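Local coordinates for Lmo0181 protein (Listeria monocytogenes serovar 1/2a, PDB 5F7V), which binds the cyclic glucose tetrasaccharide cycloalternan and probably delivers it to an ABC transporter in the cell membrane, at residues Ser128-Ile133 / Ala277-Ala282; Pro147-Thr152 / Asp266-Ala271; Pro176-Glu181 / Tyr367-Phe372. One frame throughout, in Å; residues are numbered along the deposited sequence. Where two conformers were deposited one is given.

Interaction 1. Residues Ser128-Ile133 / Ala277-Ala282; sequences SNVVTI and ATHFFA. With GLC (alpha-D-glucopyranose), chain B; GLC (alpha-D-glucopyranose), chain C.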
loop_
_atom_site.group_PDB
_atom_site.type_symbol
_atom_site.label_atom_id
_atom_site.label_comp_id
_atom_site.label_asym_id
_atom_site.label_seq_id
_atom_site.Cartn_x
_atom_site.Cartn_y
_atom_site.Cartn_z
ATOM N N SER A 128 5.721 -3.577 1.152
ATOM C CA SER A 128 5.640 -2.380 2.013
ATOM C C SER A 128 4.574 -2.534 3.083
ATOM O O SER A 128 3.793 -3.483 3.086
ATOM C CB SER A 128 5.295 -1.162 1.135
ATOM O OG SER A 128 4.006 -1.267 0.565
ATOM N N ASN A 129 4.585 -1.596 4.022
ATOM C CA ASN A 129 3.568 -1.531 5.074
ATOM C C ASN A 129 3.375 -0.092 5.488
ATOM O O ASN A 129 3.922 0.834 4.900
ATOM C CB ASN A 129 3.903 -2.508 6.194
ATOM C CG ASN A 129 5.215 -2.203 6.864
ATOM O OD1 ASN A 129 5.845 -1.167 6.631
ATOM N ND2 ASN A 129 5.669 -3.116 7.707
ATOM N N VAL A 130 2.475 0.033 6.468
ATOM C CA VAL A 130 2.071 1.333 6.984
ATOM C C VAL A 130 2.509 1.440 8.427
ATOM O O VAL A 130 2.579 0.465 9.154
ATOM C CB VAL A 130 0.546 1.476 6.839
ATOM C CG1 VAL A 130 -0.034 2.646 7.652
ATOM C CG2 VAL A 130 0.168 1.596 5.351
ATOM N N VAL A 131 2.905 2.651 8.814
ATOM C CA VAL A 131 3.371 2.957 10.156
ATOM C C VAL A 131 2.750 4.268 10.581
ATOM O O VAL A 131 2.172 4.998 9.772
ATOM C CB VAL A 131 4.910 3.072 10.237
ATOM C CG1 VAL A 131 5.520 1.690 10.036
ATOM C CG2 VAL A 131 5.481 4.030 9.222
ATOM N N THR A 132 2.862 4.540 11.874
ATOM C CA THR A 132 2.537 5.891 12.369
ATOM C C THR A 132 3.754 6.756 12.220
ATOM O O THR A 132 4.772 6.509 12.869
ATOM C CB THR A 132 2.091 5.823 13.822
ATOM O OG1 THR A 132 0.942 4.975 13.889
ATOM C CG2 THR A 132 1.770 7.215 14.352
ATOM N N ILE A 133 3.639 7.809 11.434
ATOM C CA ILE A 133 4.730 8.743 11.198
ATOM C C ILE A 133 4.426 9.982 12.032
ATOM O O ILE A 133 3.314 10.519 11.943
ATOM C CB ILE A 133 4.850 9.102 9.720
ATOM C CG1 ILE A 133 4.958 7.825 8.874
ATOM C CG2 ILE A 133 6.050 10.038 9.526
ATOM C CD1 ILE A 133 5.363 8.047 7.457
ATOM N N ALA A 277 -2.636 -5.117 14.334
ATOM C CA ALA A 277 -2.813 -5.538 12.945
ATOM C C ALA A 277 -2.213 -4.468 12.057
ATOM O O ALA A 277 -2.522 -3.272 12.224
ATOM C CB ALA A 277 -4.278 -5.769 12.617
ATOM N N THR A 278 -1.361 -4.920 11.149
ATOM C CA THR A 278 -0.629 -3.998 10.279
ATOM C C THR A 278 -0.816 -4.421 8.835
ATOM O O THR A 278 -1.111 -5.573 8.475
ATOM C CB THR A 278 0.842 -4.023 10.639
ATOM O OG1 THR A 278 1.304 -5.369 10.532
ATOM C CG2 THR A 278 1.023 -3.464 12.071
ATOM N N HIS A 279 -0.708 -3.426 7.981
ATOM C CA HIS A 279 -0.810 -3.653 6.529
ATOM C C HIS A 279 0.404 -4.395 6.005
ATOM O O HIS A 279 1.514 -4.271 6.484
ATOM C CB HIS A 279 -0.908 -2.318 5.808
ATOM C CG HIS A 279 -2.310 -1.825 5.678
ATOM N ND1 HIS A 279 -2.673 -0.531 5.969
ATOM C CD2 HIS A 279 -3.425 -2.434 5.215
ATOM C CE1 HIS A 279 -3.954 -0.370 5.693
ATOM N NE2 HIS A 279 -4.423 -1.504 5.228
ATOM N N PHE A 280 0.189 -5.156 4.943
ATOM C CA PHE A 280 1.213 -5.765 4.089
ATOM C C PHE A 280 0.766 -5.586 2.654
ATOM O O PHE A 280 -0.278 -6.073 2.245
ATOM C CB PHE A 280 1.392 -7.248 4.412
ATOM C CG PHE A 280 2.491 -7.889 3.611
ATOM C CD1 PHE A 280 3.804 -7.842 4.077
ATOM C CD2 PHE A 280 2.225 -8.462 2.381
ATOM C CE1 PHE A 280 4.818 -8.428 3.339
ATOM C CE2 PHE A 280 3.246 -9.016 1.633
ATOM C CZ PHE A 280 4.508 -8.985 2.128
ATOM N N PHE A 281 1.588 -4.874 1.912
ATOM C CA PHE A 281 1.323 -4.592 0.496
ATOM C C PHE A 281 2.484 -5.118 -0.320
ATOM O O PHE A 281 3.592 -5.238 0.152
ATOM C CB PHE A 281 1.123 -3.085 0.313
ATOM C CG PHE A 281 -0.125 -2.559 0.952
ATOM C CD1 PHE A 281 -1.366 -3.061 0.572
ATOM C CD2 PHE A 281 -0.066 -1.540 1.865
ATOM C CE1 PHE A 281 -2.511 -2.584 1.166
ATOM C CE2 PHE A 281 -1.219 -1.067 2.465
ATOM C CZ PHE A 281 -2.442 -1.578 2.106
ATOM N N ALA A 282 2.221 -5.388 -1.583
ATOM C CA ALA A 282 3.264 -5.806 -2.507
ATOM C C ALA A 282 2.936 -5.410 -3.907
ATOM O O ALA A 282 1.772 -5.457 -4.295
ATOM C CB ALA A 282 3.489 -7.307 -2.472
HETATM C C1 GLC B . 1.321 1.697 -2.100
HETATM C C2 GLC B . 1.876 0.339 -2.466
HETATM C C3 GLC B . 0.804 -0.500 -3.139
HETATM C C4 GLC B . -0.464 -0.531 -2.294
HETATM C C5 GLC B . -0.939 0.888 -2.009
HETATM C C6 GLC B . -2.133 0.936 -1.065
HETATM O O2 GLC B . 3.007 0.522 -3.325
HETATM O O3 GLC B . 1.315 -1.824 -3.269
HETATM O O4 GLC B . -1.483 -1.176 -3.064
HETATM O O5 GLC B . 0.121 1.607 -1.341
HETATM O O6 GLC B . -2.304 2.343 -0.776
HETATM C C1 GLC C . -3.636 2.668 -0.368
HETATM C C2 GLC C . -3.658 4.190 -0.342
HETATM C C3 GLC C . -2.644 4.685 0.689
HETATM C C4 GLC C . -2.962 4.074 2.041
HETATM C C5 GLC C . -3.130 2.549 1.953
HETATM C C6 GLC C . -3.703 1.911 3.222
HETATM O O2 GLC C . -3.380 4.731 -1.645
HETATM O O3 GLC C . -2.771 6.114 0.730
HETATM O O4 GLC C . -1.890 4.321 2.967
HETATM O O5 GLC C . -4.004 2.138 0.902
HETATM O O6 GLC C . -4.978 2.487 3.487
HETATM O O HOH W 1 3.362 -5.268 8.264
HETATM O O HOH W 2 0.315 -1.089 9.187
#

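Interaction 2. Residues Pro147-Thr152 / Asp266-Ala271; sequences PTADWT and DVQVEA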
loop_
_atom_site.group_PDB
_atom_site.type_symbol
_atom_site.label_atom_id
_atom_site.label_comp_id
_atom_site.label_asym_id
_atom_site.label_seq_id
_atom_site.Cartn_x
_atom_site.Cartn_y
_atom_site.Cartn_z
ATOM N N PRO A 147 4.661 8.174 20.400
ATOM C CA PRO A 147 4.050 6.847 20.269
ATOM C C PRO A 147 4.971 5.688 20.634
ATOM O O PRO A 147 6.137 5.717 20.276
ATOM C CB PRO A 147 3.742 6.789 18.775
ATOM C CG PRO A 147 3.564 8.218 18.342
ATOM C CD PRO A 147 4.617 8.952 19.147
ATOM N N THR A 148 4.406 4.654 21.243
ATOM C CA THR A 148 5.127 3.439 21.560
ATOM C C THR A 148 4.417 2.305 20.850
ATOM O O THR A 148 3.256 2.364 20.449
ATOM C CB THR A 148 5.179 3.116 23.068
ATOM O OG1 THR A 148 3.934 2.511 23.437
ATOM C CG2 THR A 148 5.452 4.361 23.902
ATOM N N ALA A 149 5.132 1.196 20.747
ATOM C CA ALA A 149 4.669 -0.008 20.108
ATOM C C ALA A 149 3.626 -0.716 20.976
ATOM O O ALA A 149 2.973 -1.643 20.486
ATOM C CB ALA A 149 5.853 -0.947 19.846
ATOM N N ASP A 150 3.431 -0.294 22.212
ATOM C CA ASP A 150 2.348 -0.911 22.981
ATOM C C ASP A 150 1.217 0.019 23.308
ATOM O O ASP A 150 0.330 -0.353 24.072
ATOM C CB ASP A 150 2.914 -1.649 24.157
ATOM C CG ASP A 150 3.571 -2.954 23.682
ATOM O OD1 ASP A 150 3.014 -3.972 23.122
ATOM O OD2 ASP A 150 4.778 -2.940 23.880
ATOM N N TRP A 151 1.188 1.167 22.635
ATOM C CA TRP A 151 -0.042 1.929 22.644
ATOM C C TRP A 151 -1.210 1.098 22.113
ATOM O O TRP A 151 -1.042 0.282 21.217
ATOM C CB TRP A 151 0.160 3.113 21.725
ATOM C CG TRP A 151 0.740 4.367 22.334
ATOM C CD1 TRP A 151 1.309 4.544 23.552
ATOM C CD2 TRP A 151 0.706 5.655 21.700
ATOM N NE1 TRP A 151 1.627 5.879 23.723
ATOM C CE2 TRP A 151 1.272 6.565 22.601
ATOM C CE3 TRP A 151 0.231 6.116 20.461
ATOM C CZ2 TRP A 151 1.365 7.944 22.283
ATOM C CZ3 TRP A 151 0.355 7.504 20.146
ATOM C CH2 TRP A 151 0.904 8.339 21.070
ATOM N N THR A 152 -2.387 1.404 22.648
ATOM C CA THR A 152 -3.637 1.011 22.025
ATOM C C THR A 152 -4.316 2.263 21.489
ATOM O O THR A 152 -3.847 3.391 21.685
ATOM C CB THR A 152 -4.555 0.203 22.966
ATOM O OG1 THR A 152 -4.979 1.027 24.066
ATOM C CG2 THR A 152 -3.882 -1.063 23.443
ATOM N N ASP A 266 9.745 10.768 13.256
ATOM C CA ASP A 266 10.114 9.362 13.430
ATOM C C ASP A 266 8.866 8.516 13.194
ATOM O O ASP A 266 7.825 9.022 12.764
ATOM C CB ASP A 266 10.790 9.144 14.797
ATOM C CG ASP A 266 11.764 7.963 14.863
ATOM O OD1 ASP A 266 11.795 7.105 13.948
ATOM O OD2 ASP A 266 12.510 7.960 15.885
ATOM N N VAL A 267 9.007 7.215 13.367
ATOM C CA VAL A 267 7.922 6.275 13.070
ATOM C C VAL A 267 7.740 5.262 14.165
ATOM O O VAL A 267 8.673 4.984 14.944
ATOM C CB VAL A 267 8.153 5.551 11.728
ATOM C CG1 VAL A 267 8.285 6.531 10.580
ATOM C CG2 VAL A 267 9.333 4.617 11.780
ATOM N N GLN A 268 6.559 4.686 14.248
ATOM C CA GLN A 268 6.208 3.659 15.225
ATOM C C GLN A 268 5.235 2.649 14.644
ATOM O O GLN A 268 4.496 2.944 13.733
ATOM C CB GLN A 268 5.611 4.314 16.492
ATOM C CG GLN A 268 5.408 3.391 17.687
ATOM C CD GLN A 268 6.675 2.676 18.054
ATOM O OE1 GLN A 268 6.933 1.576 17.597
ATOM N NE2 GLN A 268 7.485 3.317 18.907
ATOM N N VAL A 269 5.285 1.436 15.185
ATOM C CA VAL A 269 4.241 0.436 14.898
ATOM C C VAL A 269 2.882 0.974 15.242
ATOM O O VAL A 269 2.718 1.578 16.300
ATOM C CB VAL A 269 4.502 -0.848 15.704
ATOM C CG1 VAL A 269 3.454 -1.920 15.368
ATOM C CG2 VAL A 269 5.900 -1.399 15.483
ATOM N N GLU A 270 1.909 0.808 14.348
ATOM C CA GLU A 270 0.563 1.326 14.635
ATOM C C GLU A 270 -0.098 0.647 15.837
ATOM O O GLU A 270 0.050 -0.575 16.029
ATOM C CB GLU A 270 -0.318 1.161 13.423
ATOM C CG GLU A 270 0.139 1.959 12.214
ATOM C CD GLU A 270 -0.956 1.853 11.164
ATOM O OE1 GLU A 270 -1.018 0.828 10.478
ATOM O OE2 GLU A 270 -1.763 2.791 10.989
ATOM N N ALA A 271 -0.859 1.438 16.569
ATOM C CA ALA A 271 -1.634 0.910 17.704
ATOM C C ALA A 271 -2.856 0.111 17.268
ATOM O O ALA A 271 -3.530 0.478 16.325
ATOM C CB ALA A 271 -2.069 2.070 18.584
HETATM O O HOH W 3 1.697 3.445 18.131
HETATM O O HOH W 4 0.878 -1.796 18.357
#

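Interaction 3. Residues Pro176-Glu181 / Tyr367-Phe372; sequences PVTMNE and YTNSEF. With GLC (alpha-D-glucopyranose), chain C.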
loop_
_atom_site.group_PDB
_atom_site.type_symbol
_atom_site.label_atom_id
_atom_site.label_comp_id
_atom_site.label_asym_id
_atom_site.label_seq_id
_atom_site.Cartn_x
_atom_site.Cartn_y
_atom_site.Cartn_z
ATOM N N PRO A 176 -6.516 7.350 6.897
ATOM C CA PRO A 176 -7.583 7.181 5.896
ATOM C C PRO A 176 -8.793 6.439 6.474
ATOM O O PRO A 176 -8.681 5.544 7.290
ATOM C CB PRO A 176 -6.897 6.363 4.802
ATOM C CG PRO A 176 -5.431 6.660 4.974
ATOM C CD PRO A 176 -5.245 6.745 6.439
ATOM N N VAL A 177 -9.971 6.845 6.037
ATOM C CA VAL A 177 -11.216 6.148 6.349
ATOM C C VAL A 177 -11.730 5.560 5.037
ATOM O O VAL A 177 -12.608 6.115 4.399
ATOM C CB VAL A 177 -12.251 7.024 7.076
ATOM C CG1 VAL A 177 -13.372 6.143 7.595
ATOM C CG2 VAL A 177 -11.558 7.728 8.235
ATOM N N THR A 178 -11.120 4.445 4.659
ATOM C CA THR A 178 -11.292 3.809 3.368
ATOM C C THR A 178 -11.392 2.302 3.574
ATOM O O THR A 178 -11.032 1.801 4.635
ATOM C CB THR A 178 -10.087 4.084 2.442
ATOM O OG1 THR A 178 -8.938 3.486 3.079
ATOM C CG2 THR A 178 -9.907 5.557 2.165
ATOM N N MET A 179 -11.870 1.589 2.558
ATOM C CA MET A 179 -11.876 0.132 2.617
ATOM C C MET A 179 -10.482 -0.411 2.860
ATOM O O MET A 179 -10.313 -1.358 3.632
ATOM C CB MET A 179 -12.501 -0.443 1.331
ATOM C CG MET A 179 -12.445 -1.957 1.307
ATOM S SD MET A 179 -13.493 -2.743 2.570
ATOM C CE MET A 179 -14.837 -3.250 1.526
ATOM N N ASN A 180 -9.472 0.148 2.193
ATOM C CA ASN A 180 -8.114 -0.398 2.352
ATOM C C ASN A 180 -7.616 -0.219 3.763
ATOM O O ASN A 180 -6.999 -1.131 4.324
ATOM C CB ASN A 180 -7.128 0.253 1.386
ATOM C CG ASN A 180 -6.520 -0.721 0.414
ATOM O OD1 ASN A 180 -7.197 -1.631 -0.096
ATOM N ND2 ASN A 180 -5.233 -0.544 0.154
ATOM N N GLU A 181 -7.935 0.917 4.377
ATOM C CA GLU A 181 -7.500 1.106 5.765
ATOM C C GLU A 181 -8.329 0.237 6.704
ATOM O O GLU A 181 -7.860 -0.266 7.723
ATOM C CB GLU A 181 -7.622 2.573 6.149
ATOM C CG GLU A 181 -6.857 2.920 7.418
ATOM C CD GLU A 181 -5.348 2.973 7.241
ATOM O OE1 GLU A 181 -4.808 2.881 6.092
ATOM O OE2 GLU A 181 -4.681 3.156 8.295
ATOM N N TYR A 367 -17.362 1.701 -3.690
ATOM C CA TYR A 367 -18.678 1.894 -3.042
ATOM C C TYR A 367 -18.536 2.183 -1.551
ATOM O O TYR A 367 -19.076 3.138 -1.021
ATOM C CB TYR A 367 -19.571 0.670 -3.253
ATOM C CG TYR A 367 -20.911 0.839 -2.592
ATOM C CD1 TYR A 367 -21.948 1.484 -3.251
ATOM C CD2 TYR A 367 -21.137 0.451 -1.278
ATOM C CE1 TYR A 367 -23.184 1.667 -2.625
ATOM C CE2 TYR A 367 -22.347 0.642 -0.651
ATOM C CZ TYR A 367 -23.364 1.267 -1.314
ATOM O OH TYR A 367 -24.591 1.475 -0.682
ATOM N N THR A 368 -17.747 1.361 -0.877
ATOM C CA THR A 368 -17.542 1.504 0.552
ATOM C C THR A 368 -16.900 2.840 0.856
ATOM O O THR A 368 -17.267 3.486 1.842
ATOM C CB THR A 368 -16.688 0.357 1.100
ATOM O OG1 THR A 368 -17.476 -0.835 0.962
ATOM C CG2 THR A 368 -16.314 0.501 2.539
ATOM N N ASN A 369 -15.947 3.272 0.031
ATOM C CA ASN A 369 -15.285 4.543 0.274
ATOM C C ASN A 369 -16.254 5.698 0.175
ATOM O O ASN A 369 -16.176 6.655 0.941
ATOM C CB ASN A 369 -14.104 4.755 -0.674
ATOM C CG ASN A 369 -12.952 3.843 -0.356
ATOM O OD1 ASN A 369 -12.911 3.304 0.736
ATOM N ND2 ASN A 369 -12.030 3.678 -1.258
ATOM N N SER A 370 -17.205 5.606 -0.749
ATOM C CA SER A 370 -18.226 6.653 -0.856
ATOM C C SER A 370 -19.079 6.648 0.430
ATOM O O SER A 370 -19.375 7.718 0.960
ATOM C CB SER A 370 -19.082 6.424 -2.100
ATOM O OG SER A 370 -20.196 7.300 -2.144
ATOM N N GLU A 371 -19.469 5.477 0.934
ATOM C CA GLU A 371 -20.259 5.406 2.171
ATOM C C GLU A 371 -19.484 5.988 3.343
ATOM O O GLU A 371 -20.057 6.675 4.175
ATOM C CB GLU A 371 -20.676 3.970 2.465
ATOM C CG GLU A 371 -21.694 3.452 1.457
ATOM C CD GLU A 371 -22.956 4.282 1.338
ATOM O OE1 GLU A 371 -23.584 4.472 2.411
ATOM O OE2 GLU A 371 -23.300 4.805 0.252
ATOM N N PHE A 372 -18.191 5.693 3.440
ATOM C CA PHE A 372 -17.388 6.214 4.526
ATOM C C PHE A 372 -17.239 7.729 4.431
ATOM O O PHE A 372 -17.329 8.409 5.449
ATOM C CB PHE A 372 -16.021 5.546 4.566
ATOM C CG PHE A 372 -16.008 4.117 5.011
ATOM C CD1 PHE A 372 -17.137 3.414 5.437
ATOM C CD2 PHE A 372 -14.803 3.431 4.999
ATOM C CE1 PHE A 372 -17.064 2.105 5.847
ATOM C CE2 PHE A 372 -14.724 2.114 5.381
ATOM C CZ PHE A 372 -15.858 1.449 5.821
HETATM C C1 GLC C . -3.636 2.668 -0.368
HETATM C C2 GLC C . -3.658 4.190 -0.342
HETATM C C3 GLC C . -2.644 4.685 0.689
HETATM C C4 GLC C . -2.962 4.074 2.041
HETATM C C5 GLC C . -3.130 2.549 1.953
HETATM C C6 GLC C . -3.703 1.911 3.222
HETATM O O2 GLC C . -3.380 4.731 -1.645
HETATM O O3 GLC C . -2.771 6.114 0.730
HETATM O O4 GLC C . -1.890 4.321 2.967
HETATM O O5 GLC C . -4.004 2.138 0.902
HETATM O O6 GLC C . -4.978 2.487 3.487
HETATM O O HOH W 5 -13.493 7.022 1.974
HETATM O O HOH W 6 -9.852 1.833 -0.248
#

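Interaction 1. Residues Ser128-Ile133 / Ala277-Ala282
In the wall of the cycloalternan pocket of this periplasmic-binding-protein fold, Ser128 and Phe281 form an antiparallel hydrogen-bonded pair where strands 119-135 and 278-287 meet. Phe281 N donates to Ser128 O at 2.9 Å, nearly straight at 168°, and Ser128 N returns a bond to Phe281 O, meeting it from above the carbonyl plane. The small Ser128 side chain suits this close pairing: OG lies 3.4 Å from Phe281 CB and near the ring's plane. CG2 of Val130 approaches that ring at its edge. With CG anti to its carbonyl carbon (chi1 -68°), Phe281 turns a ring face to the sugar, and C6 of the chain B glucose stands over its centre in a CH-pi contact.

Beyond this bridge the strands separate and water joins them. One water bonds Val130 O and His279 N; another accepts from Asn129 ND2 and donates to His279 O, while the same Asn129 amide also holds Val345 O. Asn129 CB comes within 3.0 Å of His279 O, a tight spot. Val130 N is buried without a polar partner.

His279 lies alongside Val130, with CG2 of the valine 3.6 Å from ND1. The imidazole is fixed by its NE2 bond to Asn180 O; Phe281 CZ lies over one face, off-centre toward the imidazole rim, while CE1 touches C6 of the chain C glucose at 3.4 Å.

Interaction 2. Residues Pro147-Thr152 / Asp266-Ala271
Gln268 reaches Pro147 through an extended first torsion, CG opposite its own backbone N (chi1 -170°), followed by a bend at chi2 (54°) that folds the amide back along the loop. NE2 then donates to Pro147 O at 3.1 Å, with an angle at the hydrogen of 160°. The acceptor lies close to the glutamine amide plane, but the donor sits above the plane of the proline carbonyl. At the other end of the amide, OE1 accepts from Val269 N, so the group is gripped at both ends and its rotation is settled. A glutamine serves here because one flat group both donates and accepts while its carbons pack: CD is 3.4 Å from Ala149 N, and CB rests 3.9 Å from Pro147 CB.

The loop contains a type I turn from Thr148 to Trp151, with Thr148 OG1 accepting from Asp150 N in an ST turn. Small residues permit close approach: Ala149 CB lies 3.5 Å from Gln268 OE1, and Ala271 CB meets Trp151 O at 3.3 Å. Two waters complete the join, one linking Thr148 O to Val269 O, the other Ala149 O to Glu270 O. Pro147 CA covers part of one face of the Trp151 indole.

That indole leads away to Glu156 and Ala159 of helix 153-163, for which Thr152 is the N-cap. Pro147 packs on Phe139 of helix 136-142 and Tyr134 of strand 119-135, whose Thr132 shares a backbone hydrogen bond with Gln268.

Interaction 3. Residues Pro176-Glu181 / Tyr367-Phe372
Asn369 and Met179 make the tight centre of this contact, where helix 361-376 meets the N terminus of helix 179-187. OD1 of Asn369 accepts from Met179 N at 2.7 Å, with the donor in the carbonyl plane and an angle at the hydrogen of 160°. The same oxygen lies 3.1 Å from Thr178 CA. With CG opposite its carbonyl carbon (chi1 -71°), the short asparagine side chain carries its amide across to the helix start. Beside it, Phe372 slots its edge toward the entering chain: Val177 O is 3.5 Å from CD2 and near the ring plane. Thr368 CG2 covers part of one ring face, and Val177 CG1 touches the ring. Met179, bent at chi2 and chi3, lays CE 3.6 Å from Thr368 OG1 and packs on Trp361.

The wetter side is looser: one water spans Val177 O and Asn369 O, and another accepts from both Asn180 N and Asn369 ND2.

Amides at a helix start lack acceptors from a preceding turn, and three are supplied here: Thr178 OG1, the N-cap, takes Glu181 N at 3.0 Å, Asn369 takes Met179 N, and water takes Asn180 N. The anchored turn holds out Asn180 and Glu181 to the chain C glucose. ND2 of Asn180 donates to O5 at 3.0 Å, and O6 donates to Glu181 OE1 at 2.6 Å. Glu181 OE2 forms a salt bridge with Lys184, which also pairs with Glu270; this positive charge probably offsets the nearby second carboxylate and helps keep Glu181 ionised, a strong acceptor for the hydroxyl.

In the fold
From the N terminus, the chain passes through 128-133, 147-152 and 176-181 before any of the three contacts closes. Interaction 2 closes first, when 266-271 returns to 147-152; interaction 1 follows at 277-282, so interaction 2 is nested within its loop. Interaction 3 closes last, at 367-372, and crosses both. Interactions 1 and 2 share one sheet, in which strands 119-135 and 265-268 are neighbours. Interactions 1 and 3 meet at the sugar, where both contacts touch the chain C glucose; they join sheet, helix 179-187 and helix 361-376, the last but one, at the pocket, while interaction 2 fastens the loop before helix 153-163 to the same sheet farther out.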